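Local atomic coordinates of L-2,4-diaminobutyric acid acetyltransferase (Geobacillus sp., PDB entry 6SLK), a protein that catalyses acetyl transfer from acetyl-CoA to L-2,4-diaminobutyrate, probably as the acetylation step of ectoine biosynthesis. Residues S145-V150 against I173-N178; T85-Q90 against F121-V126. All coordinates share one frame; numbering follows the deposited sequence.

Interaction 1. Residues S145-V150 against I173-N178; sequences SIPSTV and IGPFFN. With NA (sodium ion), chain D.
The F176 ring has G174 CA and the carbonyl O of I173 at its edge, in the ring plane, while I146 reaches it obliquely: I146 CG2 stands 3.9 Å from F176 CD1, and I146 CD1 lies near F176 CG. With CG between its backbone N and carbonyl carbon (chi1 61°), the phenylalanine ring turns back alongside I173 and G174, its edge to them, and comes within reach of the isoleucine. I146 CG2 does most of the work here. It also meets I173 CG2 at 3.7 Å and presses on G174 CA at 3.5 Å, a tight carbon pair. G174 has to be glycine: with its backbone angles a CB would jam against the preceding carbonyl O and crowd F176. The peptide bond between G174 and P175 is cis. Alongside, the P147 ring lays CB 3.4 Å from G174 O.

One direct backbone bond ties the segments, G174 N to P147 O at 2.9 Å and nearly straight at hydrogen (166°), the donor tilted 31° from the carbonyl plane. I173 CA makes a CH...O contact with the same oxygen. Water 1 adds a bridge, accepting from T149 OG1 and donating to G174 O. Further along the loop, F176 O binds the sodium ion at 2.6 Å, with water 2 as a further ligand.

S148 and I173 form a non-hydrogen-bonded antiparallel pair, the point where strand 148-154 leaves the loop after helix 131-143 and strand 168-173 runs out. This edge, with the last strand inserted beside 121-125, is characteristic of the GNAT fold.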
# COMPACT_ATOMS: atom_id res chain seq x y z
N SER A 145 -18.81 -1.44 23.09
CA SER A 145 -19.91 -2.43 22.89
C SER A 145 -20.21 -2.84 21.46
O SER A 145 -21.35 -3.00 21.08
CB SER A 145 -21.22 -2.00 23.57
OG SER A 145 -20.97 -1.92 24.95
N ILE A 146 -19.15 -3.12 20.70
CA ILE A 146 -19.25 -3.52 19.31
C ILE A 146 -18.78 -4.97 19.28
O ILE A 146 -17.84 -5.28 19.91
CB ILE A 146 -18.25 -2.73 18.46
CG1 ILE A 146 -18.48 -1.23 18.59
CG2 ILE A 146 -18.42 -3.10 17.01
CD1 ILE A 146 -17.45 -0.35 17.84
N PRO A 147 -19.40 -5.82 18.49
CA PRO A 147 -18.88 -7.18 18.33
C PRO A 147 -17.49 -7.24 17.72
O PRO A 147 -17.09 -6.34 16.96
CB PRO A 147 -19.87 -7.86 17.36
CG PRO A 147 -21.07 -7.01 17.37
CD PRO A 147 -20.67 -5.61 17.79
N SER A 148 -16.76 -8.28 18.07
CA SER A 148 -15.45 -8.57 17.56
C SER A 148 -15.45 -10.04 17.24
O SER A 148 -16.01 -10.84 18.00
CB SER A 148 -14.37 -8.16 18.53
OG SER A 148 -14.43 -8.86 19.73
N THR A 149 -14.84 -10.40 16.12
CA THR A 149 -14.78 -11.76 15.61
C THR A 149 -13.35 -12.03 15.19
O THR A 149 -12.77 -11.24 14.42
CB THR A 149 -15.71 -11.90 14.41
OG1 THR A 149 -16.99 -11.37 14.75
CG2 THR A 149 -15.80 -13.33 13.85
N VAL A 150 -12.77 -13.12 15.67
CA VAL A 150 -11.39 -13.50 15.37
C VAL A 150 -11.36 -14.83 14.67
O VAL A 150 -11.97 -15.72 15.14
CB VAL A 150 -10.61 -13.62 16.63
CG1 VAL A 150 -9.19 -14.06 16.36
CG2 VAL A 150 -10.60 -12.26 17.32
N ILE A 173 -14.14 -6.17 13.55
CA ILE A 173 -14.90 -5.38 14.50
C ILE A 173 -16.15 -4.78 13.84
O ILE A 173 -16.06 -4.06 12.84
CB ILE A 173 -14.05 -4.27 15.07
CG1 ILE A 173 -12.87 -4.89 15.77
CG2 ILE A 173 -14.85 -3.32 15.97
CD1 ILE A 173 -12.02 -3.84 16.42
N GLY A 174 -17.32 -5.08 14.40
CA GLY A 174 -18.57 -4.64 13.88
C GLY A 174 -19.53 -5.80 13.75
O GLY A 174 -19.20 -6.89 14.16
N PRO A 175 -20.72 -5.58 13.15
CA PRO A 175 -21.14 -4.31 12.58
C PRO A 175 -21.33 -3.19 13.55
O PRO A 175 -21.66 -3.41 14.71
CB PRO A 175 -22.49 -4.64 11.95
CG PRO A 175 -22.79 -6.03 12.24
CD PRO A 175 -21.81 -6.54 13.21
N PHE A 176 -21.09 -1.97 13.09
CA PHE A 176 -21.46 -0.75 13.80
C PHE A 176 -21.77 0.33 12.74
O PHE A 176 -21.85 0.04 11.53
CB PHE A 176 -20.34 -0.33 14.78
CG PHE A 176 -19.05 -0.03 14.10
CD1 PHE A 176 -18.21 -1.06 13.73
CD2 PHE A 176 -18.70 1.26 13.77
CE1 PHE A 176 -17.03 -0.81 13.08
CE2 PHE A 176 -17.53 1.51 13.08
CZ PHE A 176 -16.69 0.47 12.73
N PHE A 177 -21.99 1.55 13.18
CA PHE A 177 -22.23 2.68 12.28
C PHE A 177 -21.95 3.96 13.08
O PHE A 177 -22.73 4.22 13.98
CB PHE A 177 -23.70 2.64 11.83
CG PHE A 177 -24.03 3.62 10.71
CD1 PHE A 177 -23.37 3.53 9.49
CD2 PHE A 177 -24.99 4.59 10.88
CE1 PHE A 177 -23.65 4.41 8.45
CE2 PHE A 177 -25.27 5.48 9.86
CZ PHE A 177 -24.59 5.39 8.64
N ASN A 178 -20.88 4.75 12.87
CA ASN A 178 -20.08 5.01 11.62
C ASN A 178 -18.54 4.72 11.71
O ASN A 178 -17.68 5.55 12.13
CB ASN A 178 -20.33 6.48 11.08
CG ASN A 178 -21.29 7.33 11.98
OD1 ASN A 178 -21.15 7.37 13.20
ND2 ASN A 178 -22.26 7.99 11.35
NA NA D . -23.82 -1.38 10.60
O HOH W 1 -17.25 -8.86 14.24
O HOH W 2 -25.29 -1.71 12.83

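Interaction 2. Residues T85-Q90 against F121-V126; sequences TLFVWQ and FIETTV
Strands 85-90 and 121-125 run parallel, inclined at 29°, and are joined by three backbone bonds of 2.9 Å: L86 N to F121 O, E123 N to L86 O, and V88 N to E123 O. Beyond them a side chain takes over: T124 OG1, anti to its own N (chi1 -164°), donates to V88 O at 2.7 Å, while T125 N gives its hydrogen to water 4, itself 2.9 Å from V88 O. On the T124 side of the sheet, V88 CG2 meets I122 CG2 at 3.8 Å. On the other side T85 CG2 packs on E123 CB, and water 3 links T85 OG1 to E123 OE1; E123 OE2 bonds to Y56 OH of the second subunit. The F87 ring sets CE1 3.9 Å from T124 CA and meets the ring of that same Y56, planes at about 45°. Replacing F87 with an alanine would probably open a gap beside the E123-T124 backbone and leave Y56 of the second subunit without its ring partner. Strands 69-78 and 168-173 flank the pair within the mixed sheet; helix 102-112 connects the two strands as a beta-alpha-beta unit, and V88, I122 and T124 lie against helix 131-143.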
# COMPACT_ATOMS: atom_id res chain seq x y z
N THR A 85 -16.02 -1.20 4.81
CA THR A 85 -14.98 -1.77 5.68
C THR A 85 -13.70 -0.97 5.61
O THR A 85 -13.15 -0.74 4.53
CB THR A 85 -14.68 -3.23 5.27
OG1 THR A 85 -15.81 -4.06 5.61
CG2 THR A 85 -13.41 -3.75 5.95
N LEU A 86 -13.22 -0.55 6.77
CA LEU A 86 -11.92 0.03 6.90
C LEU A 86 -10.94 -1.03 7.34
O LEU A 86 -11.11 -1.66 8.40
CB LEU A 86 -11.95 1.15 7.94
CG LEU A 86 -10.65 1.91 8.18
CD1 LEU A 86 -10.39 2.87 7.00
CD2 LEU A 86 -10.59 2.69 9.46
N PHE A 87 -9.89 -1.20 6.57
CA PHE A 87 -8.80 -2.04 6.91
C PHE A 87 -7.68 -1.24 7.54
O PHE A 87 -7.18 -0.31 6.93
CB PHE A 87 -8.26 -2.75 5.65
CG PHE A 87 -7.22 -3.75 5.97
CD1 PHE A 87 -7.60 -5.06 6.29
CD2 PHE A 87 -5.92 -3.41 6.06
CE1 PHE A 87 -6.66 -6.01 6.64
CE2 PHE A 87 -4.94 -4.37 6.36
CZ PHE A 87 -5.31 -5.67 6.68
N VAL A 88 -7.24 -1.62 8.74
CA VAL A 88 -6.15 -1.00 9.44
C VAL A 88 -4.94 -1.87 9.20
O VAL A 88 -4.92 -3.08 9.50
CB VAL A 88 -6.45 -0.86 10.94
CG1 VAL A 88 -5.25 -0.28 11.69
CG2 VAL A 88 -7.68 0.02 11.14
N TRP A 89 -3.98 -1.25 8.55
CA TRP A 89 -2.76 -1.87 8.12
C TRP A 89 -1.68 -1.88 9.25
O TRP A 89 -1.44 -2.92 9.79
CB TRP A 89 -2.31 -1.25 6.79
CG TRP A 89 -1.07 -1.81 6.15
CD1 TRP A 89 -0.23 -2.82 6.63
CD2 TRP A 89 -0.50 -1.41 4.89
NE1 TRP A 89 0.80 -3.02 5.75
CE2 TRP A 89 0.66 -2.18 4.68
CE3 TRP A 89 -0.86 -0.45 3.92
CZ2 TRP A 89 1.45 -2.03 3.53
CZ3 TRP A 89 -0.06 -0.30 2.78
CH2 TRP A 89 1.06 -1.10 2.60
N GLN A 90 -1.00 -0.78 9.52
CA GLN A 90 0.04 -0.72 10.56
C GLN A 90 -0.30 0.21 11.70
O GLN A 90 -0.93 1.26 11.50
CB GLN A 90 1.38 -0.35 9.99
CG GLN A 90 1.90 -1.38 9.01
CD GLN A 90 3.35 -1.14 8.63
OE1 GLN A 90 3.71 -0.29 7.77
NE2 GLN A 90 4.22 -1.91 9.27
N PHE A 121 -17.58 -1.72 9.44
CA PHE A 121 -16.61 -2.70 9.99
C PHE A 121 -15.19 -2.15 9.98
O PHE A 121 -14.83 -1.36 9.09
CB PHE A 121 -16.57 -3.96 9.21
CG PHE A 121 -17.84 -4.70 9.17
CD1 PHE A 121 -18.17 -5.57 10.20
CD2 PHE A 121 -18.73 -4.57 8.08
CE1 PHE A 121 -19.35 -6.32 10.14
CE2 PHE A 121 -19.91 -5.31 8.03
CZ PHE A 121 -20.21 -6.19 9.07
N ILE A 122 -14.41 -2.53 11.00
CA ILE A 122 -12.94 -2.50 10.98
C ILE A 122 -12.40 -3.93 10.78
O ILE A 122 -12.86 -4.91 11.39
CB ILE A 122 -12.32 -1.91 12.23
CG1 ILE A 122 -12.78 -0.49 12.42
CG2 ILE A 122 -10.80 -1.97 12.15
CD1 ILE A 122 -12.73 0.10 13.83
N GLU A 123 -11.41 -4.05 9.93
CA GLU A 123 -10.78 -5.32 9.66
C GLU A 123 -9.28 -5.07 9.78
O GLU A 123 -8.78 -3.95 9.47
CB GLU A 123 -11.24 -5.74 8.31
CG GLU A 123 -10.91 -7.09 7.91
CD GLU A 123 -11.76 -7.51 6.74
OE1 GLU A 123 -13.01 -7.51 6.84
OE2 GLU A 123 -11.17 -7.82 5.68
N THR A 124 -8.59 -6.01 10.38
CA THR A 124 -7.18 -5.96 10.55
C THR A 124 -6.63 -7.37 10.82
O THR A 124 -7.34 -8.31 11.02
CB THR A 124 -6.80 -4.99 11.68
OG1 THR A 124 -5.40 -4.64 11.63
CG2 THR A 124 -7.07 -5.58 13.03
N THR A 125 -5.32 -7.45 10.93
CA THR A 125 -4.60 -8.71 11.13
C THR A 125 -3.63 -8.37 12.26
O THR A 125 -3.08 -7.27 12.29
CB THR A 125 -3.96 -9.03 9.77
OG1 THR A 125 -4.65 -10.07 9.08
CG2 THR A 125 -2.62 -9.17 9.81
N VAL A 126 -3.48 -9.27 13.24
CA VAL A 126 -2.57 -8.99 14.40
C VAL A 126 -1.67 -10.21 14.56
O VAL A 126 -2.17 -11.34 14.78
CB VAL A 126 -3.36 -8.86 15.70
CG1 VAL A 126 -2.45 -8.57 16.87
CG2 VAL A 126 -4.44 -7.78 15.61
O HOH W 3 -15.43 -6.34 7.25
O HOH W 4 -3.32 -5.52 9.44
O HOH W 5 -3.02 -4.04 12.65

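How the interactions relate
Strand 121-125 is the common element: it pairs with 85-90 in interaction 2 and, on its other side, with the strand that ends at I173 in interaction 1, where I173 N probably donates to I122 O (2.8 Å). The centres lie about 12 Å apart. F121 bridges them, its CE1 3.4 Å from P175 N and its CA 3.6 Å from F176 CE1; the side chain of F121 is about 6 Å from the bound sodium ion. Interaction 2 lies nearer the chain centre, interaction 1 toward the sheet edge. In GNAT enzymes acetyl-CoA binds where the strands corresponding to 85-93 and 121-125 splay apart, so the V88-T125 end of interaction 2, where two waters sit, is probably close to that site.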